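Local atomic coordinates of A-type flavoprotein (Giardia intestinalis, PDB entry 2Q9U), a protein that scavenges dioxygen in a human parasite, probably passing electrons through a flavin mononucleotide to a mu-oxo-diiron centre. Residues Asn42-Asp47 / Tyr225-His230; Gln11-Gly16 / Arg181-Glu186. One frame throughout, in Å; residues are numbered along the deposited sequence.

In the fold
From the N terminus the chain lays down 11-16, on an outermost strand of the seven-stranded sheet, then turns back through strand 17-24 and reaches 42-47 on the third strand. Later come strand 166-170 of the six-stranded sheet, the loop holding 181-186, and strand 225-228 of the same sheet. Contact 2 joins 11-16 to 181-186 and contact 1 joins 42-47 to 225-230, closing long loops that cross, their segments alternating. Contact 1 joins the two sheets of the beta-lactamase-like domain; contact 2 sets the first strand against the loop beyond strand 166-170; their centres are about 9 Å apart. Leu-227 CD2 packs on Trp-183 CH2 at 3.7 Å, and contact 1 alone reaches the iron through His-230.

Contact 1: Asn42-Asp47 / Tyr225-His230. With FEO (mu-oxo-diiron), chain G.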
ATOM      1  N   ASN A  42     -12.623 -21.976 -10.374  1.00  8.21           N
ATOM      2  CA  ASN A  42     -13.111 -22.705 -11.514  1.00  8.30           C
ATOM      3  C   ASN A  42     -14.095 -23.773 -11.048  1.00  8.96           C
ATOM      4  O   ASN A  42     -13.823 -24.505 -10.093  1.00  9.38           O
ATOM      5  CB  ASN A  42     -11.955 -23.345 -12.272  1.00  7.54           C
ATOM      6  CG  ASN A  42     -10.898 -22.331 -12.715  1.00  9.66           C
ATOM      7  OD1 ASN A  42     -11.201 -21.175 -13.046  1.00 10.06           O
ATOM      8  ND2 ASN A  42      -9.652 -22.777 -12.737  1.00  7.41           N
ATOM      9  N   SER A  43     -15.243 -23.809 -11.722  1.00  9.20           N
ATOM     10  CA  SER A  43     -16.289 -24.797 -11.515  1.00  8.38           C
ATOM     11  C   SER A  43     -16.593 -25.316 -12.906  1.00  8.83           C
ATOM     12  O   SER A  43     -16.402 -24.591 -13.856  1.00  8.76           O
ATOM     13  CB  SER A  43     -17.541 -24.117 -10.948  1.00  7.73           C
ATOM     14  OG  SER A  43     -18.632 -25.035 -10.915  1.00  9.64           O
ATOM     15  N   TYR A  44     -17.090 -26.547 -13.022  1.00  8.81           N
ATOM     16  CA  TYR A  44     -17.280 -27.145 -14.352  1.00  9.32           C
ATOM     17  C   TYR A  44     -18.668 -27.758 -14.471  1.00 10.34           C
ATOM     18  O   TYR A  44     -19.161 -28.309 -13.512  1.00 10.06           O
ATOM     19  CB  TYR A  44     -16.212 -28.210 -14.632  1.00  9.98           C
ATOM     20  CG  TYR A  44     -14.831 -27.597 -14.604  1.00  9.36           C
ATOM     21  CD1 TYR A  44     -14.333 -26.914 -15.719  1.00  9.77           C
ATOM     22  CD2 TYR A  44     -14.072 -27.612 -13.430  1.00  9.23           C
ATOM     23  CE1 TYR A  44     -13.057 -26.304 -15.675  1.00 11.15           C
ATOM     24  CE2 TYR A  44     -12.816 -26.997 -13.373  1.00  9.61           C
ATOM     25  CZ  TYR A  44     -12.323 -26.345 -14.500  1.00  9.86           C
ATOM     26  OH  TYR A  44     -11.062 -25.753 -14.446  1.00 11.24           O
ATOM     27  N   PHE A  45     -19.267 -27.633 -15.658  1.00  9.51           N
ATOM     28  CA  PHE A  45     -20.529 -28.284 -15.935  1.00 11.03           C
ATOM     29  C   PHE A  45     -20.333 -29.401 -16.951  1.00 10.91           C
ATOM     30  O   PHE A  45     -19.777 -29.161 -18.026  1.00 11.55           O
ATOM     31  CB  PHE A  45     -21.564 -27.274 -16.434  1.00 10.53           C
ATOM     32  CG  PHE A  45     -22.799 -27.937 -16.988  1.00 12.06           C
ATOM     33  CD1 PHE A  45     -23.781 -28.446 -16.129  1.00 13.05           C
ATOM     34  CD2 PHE A  45     -22.932 -28.134 -18.368  1.00 12.44           C
ATOM     35  CE1 PHE A  45     -24.906 -29.124 -16.649  1.00 13.87           C
ATOM     36  CE2 PHE A  45     -24.050 -28.795 -18.888  1.00 15.10           C
ATOM     37  CZ  PHE A  45     -25.041 -29.269 -18.039  1.00 13.08           C
ATOM     38  N   ILE A  46     -20.796 -30.605 -16.605  1.00 11.62           N
ATOM     39  CA  ILE A  46     -20.717 -31.771 -17.482  1.00 11.87           C
ATOM     40  C   ILE A  46     -22.098 -32.045 -18.081  1.00 13.11           C
ATOM     41  O   ILE A  46     -23.061 -32.355 -17.358  1.00 13.10           O
ATOM     42  CB  ILE A  46     -20.198 -33.025 -16.758  1.00 12.27           C
ATOM     43  CG1 ILE A  46     -18.862 -32.717 -16.072  1.00 11.55           C
ATOM     44  CG2 ILE A  46     -20.038 -34.208 -17.784  1.00 12.53           C
ATOM     45  CD1 ILE A  46     -18.448 -33.759 -15.038  1.00 10.86           C
ATOM     46  N   ASP A  47     -22.180 -31.938 -19.403  1.00 13.28           N
ATOM     47  CA  ASP A  47     -23.430 -32.156 -20.124  1.00 15.46           C
ATOM     48  C   ASP A  47     -23.586 -33.662 -20.315  1.00 15.84           C
ATOM     49  O   ASP A  47     -23.051 -34.222 -21.274  1.00 17.70           O
ATOM     50  CB  ASP A  47     -23.358 -31.447 -21.489  1.00 15.53           C
ATOM     51  CG  ASP A  47     -24.597 -31.670 -22.344  1.00 20.36           C
ATOM     52  OD1 ASP A  47     -25.582 -32.269 -21.850  1.00 22.90           O
ATOM     53  OD2 ASP A  47     -24.574 -31.242 -23.522  1.00 24.25           O
ATOM     54  N   TYR A 225      -6.356 -34.532 -19.396  1.00 13.32           N
ATOM     55  CA  TYR A 225      -6.679 -33.157 -18.985  1.00 13.37           C
ATOM     56  C   TYR A 225      -6.681 -33.004 -17.478  1.00 12.66           C
ATOM     57  O   TYR A 225      -7.276 -33.833 -16.767  1.00 12.46           O
ATOM     58  CB  TYR A 225      -8.091 -32.763 -19.484  1.00 14.43           C
ATOM     59  CG  TYR A 225      -8.258 -32.887 -20.989  1.00 15.04           C
ATOM     60  CD1 TYR A 225      -7.613 -31.994 -21.840  1.00 14.46           C
ATOM     61  CD2 TYR A 225      -9.022 -33.930 -21.559  1.00 14.86           C
ATOM     62  CE1 TYR A 225      -7.745 -32.093 -23.238  1.00 17.10           C
ATOM     63  CE2 TYR A 225      -9.187 -34.034 -22.983  1.00 18.24           C
ATOM     64  CZ  TYR A 225      -8.529 -33.110 -23.799  1.00 18.25           C
ATOM     65  OH  TYR A 225      -8.649 -33.175 -25.170  1.00 19.90           O
ATOM     66  N   ILE A 226      -6.041 -31.942 -16.975  1.00 11.31           N
ATOM     67  CA  ILE A 226      -6.186 -31.619 -15.559  1.00 10.10           C
ATOM     68  C   ILE A 226      -6.892 -30.275 -15.438  1.00 10.82           C
ATOM     69  O   ILE A 226      -6.336 -29.219 -15.810  1.00 10.46           O
ATOM     70  CB  ILE A 226      -4.836 -31.600 -14.804  1.00 10.51           C
ATOM     71  CG1 ILE A 226      -4.123 -32.956 -14.929  1.00 10.62           C
ATOM     72  CG2 ILE A 226      -5.076 -31.264 -13.326  1.00  7.88           C
ATOM     73  CD1 ILE A 226      -2.640 -32.902 -14.431  1.00 10.62           C
ATOM     74  N   LEU A 227      -8.138 -30.328 -14.991  1.00 10.47           N
ATOM     75  CA  LEU A 227      -8.937 -29.116 -14.827  1.00 11.00           C
ATOM     76  C   LEU A 227      -8.884 -28.716 -13.359  1.00 11.13           C
ATOM     77  O   LEU A 227      -9.445 -29.371 -12.488  1.00 10.71           O
ATOM     78  CB  LEU A 227     -10.383 -29.323 -15.298  1.00 11.94           C
ATOM     79  CG  LEU A 227     -10.661 -29.865 -16.713  1.00 14.13           C
ATOM     80  CD1 LEU A 227     -12.128 -29.649 -17.090  1.00 14.56           C
ATOM     81  CD2 LEU A 227      -9.731 -29.416 -17.824  1.00 14.77           C
ATOM     82  N   SER A 228      -8.163 -27.637 -13.091  1.00 10.50           N
ATOM     83  CA  SER A 228      -7.918 -27.192 -11.731  1.00 10.41           C
ATOM     84  C   SER A 228      -9.000 -26.191 -11.297  1.00  9.67           C
ATOM     85  O   SER A 228      -9.669 -25.628 -12.130  1.00  8.86           O
ATOM     86  CB  SER A 228      -6.540 -26.507 -11.661  1.00 10.03           C
ATOM     87  OG  SER A 228      -6.292 -26.062 -10.330  1.00 14.32           O
ATOM     88  N   ALA A 229      -9.120 -25.959  -9.996  1.00  9.84           N
ATOM     89  CA  ALA A 229     -10.090 -24.982  -9.452  1.00 10.22           C
ATOM     90  C   ALA A 229      -9.528 -23.546  -9.311  1.00  9.99           C
ATOM     91  O   ALA A 229     -10.269 -22.628  -8.990  1.00 10.06           O
ATOM     92  CB  ALA A 229     -10.683 -25.479  -8.123  1.00 10.24           C
ATOM     93  N   HIS A 230      -8.242 -23.355  -9.598  1.00 10.13           N
ATOM     94  CA  HIS A 230      -7.646 -22.003  -9.641  1.00  9.69           C
ATOM     95  C   HIS A 230      -6.822 -21.801 -10.912  1.00  9.94           C
ATOM     96  O   HIS A 230      -5.961 -22.639 -11.240  1.00  9.83           O
ATOM     97  CB  HIS A 230      -6.725 -21.758  -8.445  1.00  9.75           C
ATOM     98  CG  HIS A 230      -7.432 -21.672  -7.129  1.00  9.45           C
ATOM     99  ND1 HIS A 230      -8.295 -20.651  -6.806  1.00 11.12           N
ATOM    100  CD2 HIS A 230      -7.372 -22.475  -6.042  1.00  9.51           C
ATOM    101  CE1 HIS A 230      -8.757 -20.844  -5.579  1.00 12.23           C
ATOM    102  NE2 HIS A 230      -8.209 -21.944  -5.098  1.00  9.60           N
TER
HETATM  103 FE1  FEO G 701      -8.692 -22.965  -3.308  1.00 11.41          FE
HETATM  104 FE2  FEO G 701      -8.057 -24.805  -0.452  1.00 14.54          FE
HETATM  105  O   FEO G 701      -9.223 -23.631  -1.668  1.00 11.74           O
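Ser-228 O is gripped by two side chains of 42-47: Tyr-44 OH donates to it at 2.7 Å and Asn-42 ND2 at 2.9 Å. The amide nitrogen comes from above the carbonyl plane, 47° out of it, whereas the phenol is tilted by only 20°; both donors reach the one oxygen. The carbonyl oxygen lies almost in the amide plane of Asn-42, whose remaining polar contacts hold that plane: OD1 accepts from Trp-19 NE1 and bonds Ser-40 OG, and ND2 also donates to Gly-231 O. A third bond is backbone to backbone, Asn-42 N to Ala-229 O at 2.8 Å.

Outward from these bonds, Leu-227 covers one face of the Tyr-44 ring. Its CB lies 3.6 Å from Tyr-44 CZ, and CD1 makes a CH-pi contact 4.0 Å from the ring centroid. Tyr-44 CG stands anti to its carbonyl carbon (chi1 -61°), carrying the ring over Leu-227 with the hydroxyl at the Ser-228 carbonyl.

Just beyond, His-230 NE2 binds FE1 of the mu-oxo-diiron group at 2.1 Å. His-90, Asp-89 and Asp-171 also bind iron. Held at ND1 by Ser-40 O and at NE2 by iron, the imidazole has little freedom to rotate. Buried side-chain and backbone donors thus satisfy the Ser-228 and Ala-229 carbonyls immediately before a metal ligand of this metallo-beta-lactamase-like site.

Contact 2: Gln11-Gly16 / Arg181-Glu186; sequences QEMIPG and RRWADE
Met-13 reaches across to Arg-182 and Trp-183. Its CB begins 3.9 Å from Trp-183 CZ2, beside the indole. CG skirts Arg-182 CB, and SD passes that same carbon at 3.7 Å, the two side chains crossing at about a right angle. Extended as far as SD, the chain bends at its last torsion (chi3 71°), which swings CE over the indole. There the methyl makes a CH-pi contact, 3.7 Å from the centroid of the six-membered ring and 14° off its normal; the sulfur stays farther out, in an oblique Met-aromatic contact. Met-13 and Ile-14 both face Val-17, a classic beta bulge where the chain turns a corner at Met-13.

At the indole edge, a water accepts from Trp-183 NE1 at 2.8 Å and donates to Met-13 O, bridging the ring to the backbone of the residue whose methyl lies over one face. Ile-14 CG2 adds a methyl near the ring plane, 3.9 Å from Trp-183 CZ2.

Alongside, Arg-182 grips Gln-11 side-on. NE donates to Gln-11 OE1 at 2.9 Å and NH2 at 3.2 Å; the amide plane is turned only 23° from the guanidinium. Gln-11 NE2 bonds Gln-9 O, Arg-182 NH1 bonds Thr-179 O, and Trp-19 forms a cation-pi contact with the arginine. Arg-282 of the second subunit packs on both Gln-11 and Arg-182.

Edge strand and loop are joined by complementary chemistry: a neutral amide oxygen meets the cation, one methyl lies over a face of the indole and another at its edge, and a water satisfies its N-H. Both guanidinium donors converge on one oxygen, placing it in their plane, and the bonds of Gln-11 NE2 and Arg-182 NH1 further restrain these nearly coplanar groups.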
ATOM      1  N   GLN A  11     -18.494 -21.707 -22.411  1.00 14.22           N
ATOM      2  CA  GLN A  11     -17.091 -21.948 -22.594  1.00 13.60           C
ATOM      3  C   GLN A  11     -16.828 -23.446 -22.493  1.00 14.11           C
ATOM      4  O   GLN A  11     -16.424 -23.959 -21.456  1.00 12.92           O
ATOM      5  CB  GLN A  11     -16.272 -21.097 -21.591  1.00 13.78           C
ATOM      6  CG  GLN A  11     -16.420 -19.585 -21.877  1.00 13.09           C
ATOM      7  CD  GLN A  11     -15.755 -18.687 -20.848  1.00 13.69           C
ATOM      8  OE1 GLN A  11     -14.622 -18.916 -20.457  1.00 13.58           O
ATOM      9  NE2 GLN A  11     -16.466 -17.643 -20.424  1.00 12.43           N
ATOM     10  N   GLU A  12     -17.074 -24.139 -23.608  1.00 15.01           N
ATOM     11  CA  GLU A  12     -16.853 -25.585 -23.695  1.00 16.17           C
ATOM     12  C   GLU A  12     -15.350 -25.859 -23.822  1.00 16.94           C
ATOM     13  O   GLU A  12     -14.736 -25.542 -24.837  1.00 18.28           O
ATOM     14  CB  GLU A  12     -17.656 -26.192 -24.865  1.00 16.00           C
ATOM     15  CG  GLU A  12     -17.918 -27.707 -24.724  1.00 16.94           C
ATOM     16  CD  GLU A  12     -18.723 -28.287 -25.891  1.00 18.37           C
ATOM     17  OE1 GLU A  12     -19.070 -27.520 -26.806  1.00 19.02           O
ATOM     18  OE2 GLU A  12     -19.013 -29.510 -25.876  1.00 19.90           O
ATOM     19  N   MET A  13     -14.754 -26.435 -22.787  1.00 16.86           N
ATOM     20  CA  MET A  13     -13.309 -26.629 -22.762  1.00 17.62           C
ATOM     21  C   MET A  13     -12.882 -27.882 -23.499  1.00 17.49           C
ATOM     22  O   MET A  13     -11.898 -27.872 -24.261  1.00 16.51           O
ATOM     23  CB  MET A  13     -12.820 -26.615 -21.344  1.00 16.86           C
ATOM     24  CG  MET A  13     -12.559 -25.143 -20.930  1.00 18.22           C
ATOM     25  SD  MET A  13     -12.044 -25.074 -19.274  1.00 18.50           S
ATOM     26  CE  MET A  13     -10.385 -25.758 -19.280  1.00 14.09           C
ATOM     27  N   ILE A  14     -13.666 -28.928 -23.289  1.00 16.48           N
ATOM     28  CA  ILE A  14     -13.530 -30.180 -24.020  1.00 17.29           C
ATOM     29  C   ILE A  14     -14.959 -30.669 -24.276  1.00 16.13           C
ATOM     30  O   ILE A  14     -15.892 -30.167 -23.642  1.00 15.75           O
ATOM     31  CB  ILE A  14     -12.678 -31.221 -23.234  1.00 16.67           C
ATOM     32  CG1 ILE A  14     -13.184 -31.396 -21.810  1.00 20.35           C
ATOM     33  CG2 ILE A  14     -11.192 -30.806 -23.207  1.00 19.64           C
ATOM     34  CD1 ILE A  14     -12.300 -32.217 -20.917  1.00 18.91           C
ATOM     35  N   PRO A  15     -15.146 -31.623 -25.217  1.00 15.64           N
ATOM     36  CA  PRO A  15     -16.528 -32.007 -25.549  1.00 15.41           C
ATOM     37  C   PRO A  15     -17.381 -32.323 -24.323  1.00 14.51           C
ATOM     38  O   PRO A  15     -17.035 -33.193 -23.528  1.00 14.02           O
ATOM     39  CB  PRO A  15     -16.354 -33.233 -26.450  1.00 15.64           C
ATOM     40  CG  PRO A  15     -15.027 -32.930 -27.177  1.00 16.06           C
ATOM     41  CD  PRO A  15     -14.161 -32.363 -26.039  1.00 16.18           C
ATOM     42  N   GLY A  16     -18.433 -31.528 -24.169  1.00 14.05           N
ATOM     43  CA  GLY A  16     -19.441 -31.697 -23.130  1.00 13.24           C
ATOM     44  C   GLY A  16     -19.030 -31.215 -21.737  1.00 13.22           C
ATOM     45  O   GLY A  16     -19.754 -31.470 -20.786  1.00 13.16           O
ATOM     46  N   ARG A 181      -8.062 -16.691 -20.467  1.00 10.12           N
ATOM     47  CA  ARG A 181      -7.604 -17.969 -21.035  1.00 10.69           C
ATOM     48  C   ARG A 181      -7.930 -19.101 -20.061  1.00 10.28           C
ATOM     49  O   ARG A 181      -7.727 -18.958 -18.876  1.00  9.12           O
ATOM     50  CB  ARG A 181      -6.075 -17.951 -21.257  1.00 11.25           C
ATOM     51  CG  ARG A 181      -5.592 -17.345 -22.587  1.00 14.65           C
ATOM     52  CD  ARG A 181      -5.703 -15.813 -22.679  1.00 20.68           C
ATOM     53  NE  ARG A 181      -5.060 -15.301 -23.902  1.00 20.61           N
ATOM     54  CZ  ARG A 181      -3.773 -14.953 -23.996  1.00 21.92           C
ATOM     55  NH1 ARG A 181      -2.958 -15.032 -22.945  1.00 20.93           N
ATOM     56  NH2 ARG A 181      -3.289 -14.524 -25.157  1.00 22.27           N
ATOM     57  N   ARG A 182      -8.377 -20.238 -20.581  1.00  9.77           N
ATOM     58  CA  ARG A 182      -8.650 -21.387 -19.727  1.00 10.09           C
ATOM     59  C   ARG A 182      -7.542 -22.412 -19.682  1.00 10.02           C
ATOM     60  O   ARG A 182      -7.531 -23.260 -18.791  1.00 10.46           O
ATOM     61  CB  ARG A 182     -10.000 -22.045 -20.079  1.00  9.33           C
ATOM     62  CG  ARG A 182     -11.183 -21.051 -20.031  1.00 10.62           C
ATOM     63  CD  ARG A 182     -11.432 -20.451 -18.594  1.00 11.16           C
ATOM     64  NE  ARG A 182     -12.262 -19.244 -18.768  1.00 11.66           N
ATOM     65  CZ  ARG A 182     -12.016 -18.048 -18.283  1.00  9.83           C
ATOM     66  NH1 ARG A 182     -10.974 -17.829 -17.453  1.00  9.03           N
ATOM     67  NH2 ARG A 182     -12.866 -17.066 -18.606  1.00 11.46           N
ATOM     68  N   TRP A 183      -6.609 -22.349 -20.637  1.00 10.75           N
ATOM     69  CA  TRP A 183      -5.559 -23.361 -20.728  1.00 11.44           C
ATOM     70  C   TRP A 183      -4.165 -22.747 -20.622  1.00 11.42           C
ATOM     71  O   TRP A 183      -3.915 -21.679 -21.171  1.00 11.11           O
ATOM     72  CB  TRP A 183      -5.623 -24.081 -22.060  1.00 11.07           C
ATOM     73  CG  TRP A 183      -6.883 -24.821 -22.354  1.00 12.51           C
ATOM     74  CD1 TRP A 183      -7.883 -24.434 -23.199  1.00 12.44           C
ATOM     75  CD2 TRP A 183      -7.251 -26.107 -21.847  1.00 12.84           C
ATOM     76  NE1 TRP A 183      -8.860 -25.409 -23.250  1.00 13.65           N
ATOM     77  CE2 TRP A 183      -8.492 -26.451 -22.442  1.00 12.62           C
ATOM     78  CE3 TRP A 183      -6.655 -27.005 -20.940  1.00 11.13           C
ATOM     79  CZ2 TRP A 183      -9.166 -27.652 -22.149  1.00 13.84           C
ATOM     80  CZ3 TRP A 183      -7.317 -28.219 -20.664  1.00 11.56           C
ATOM     81  CH2 TRP A 183      -8.563 -28.518 -21.267  1.00 12.05           C
ATOM     82  N   ALA A 184      -3.264 -23.485 -19.986  1.00 12.25           N
ATOM     83  CA  ALA A 184      -1.888 -23.032 -19.748  1.00 12.97           C
ATOM     84  C   ALA A 184      -1.168 -22.716 -21.071  1.00 14.02           C
ATOM     85  O   ALA A 184      -0.453 -21.707 -21.188  1.00 13.54           O
ATOM     86  CB  ALA A 184      -1.114 -24.098 -18.941  1.00 12.77           C
ATOM     87  N   ASP A 185      -1.401 -23.573 -22.071  1.00 14.86           N
ATOM     88  CA  ASP A 185      -0.730 -23.479 -23.371  1.00 15.25           C
ATOM     89  C   ASP A 185      -1.147 -22.239 -24.179  1.00 15.63           C
ATOM     90  O   ASP A 185      -0.423 -21.796 -25.073  1.00 16.76           O
ATOM     91  CB  ASP A 185      -0.961 -24.787 -24.165  1.00 14.76           C
ATOM     92  CG  ASP A 185      -2.433 -25.120 -24.324  1.00 15.74           C
ATOM     93  OD1 ASP A 185      -3.053 -24.641 -25.287  1.00 17.11           O
ATOM     94  OD2 ASP A 185      -3.004 -25.829 -23.465  1.00 15.05           O
ATOM     95  N   GLU A 186      -2.311 -21.669 -23.857  1.00 14.20           N
ATOM     96  CA  GLU A 186      -2.729 -20.397 -24.427  1.00 14.19           C
ATOM     97  C   GLU A 186      -2.077 -19.172 -23.795  1.00 14.00           C
ATOM     98  O   GLU A 186      -2.247 -18.065 -24.297  1.00 13.77           O
ATOM     99  CB  GLU A 186      -4.245 -20.247 -24.370  1.00 13.77           C
ATOM    100  CG  GLU A 186      -4.990 -21.402 -25.059  1.00 13.82           C
ATOM    101  CD  GLU A 186      -6.467 -21.398 -24.755  1.00 16.22           C
ATOM    102  OE1 GLU A 186      -6.851 -21.092 -23.609  1.00 14.46           O
ATOM    103  OE2 GLU A 186      -7.252 -21.701 -25.678  1.00 17.51           O
TER
HETATM  104  O   HOH W   1     -11.007 -25.197 -25.111  1.00 26.73           O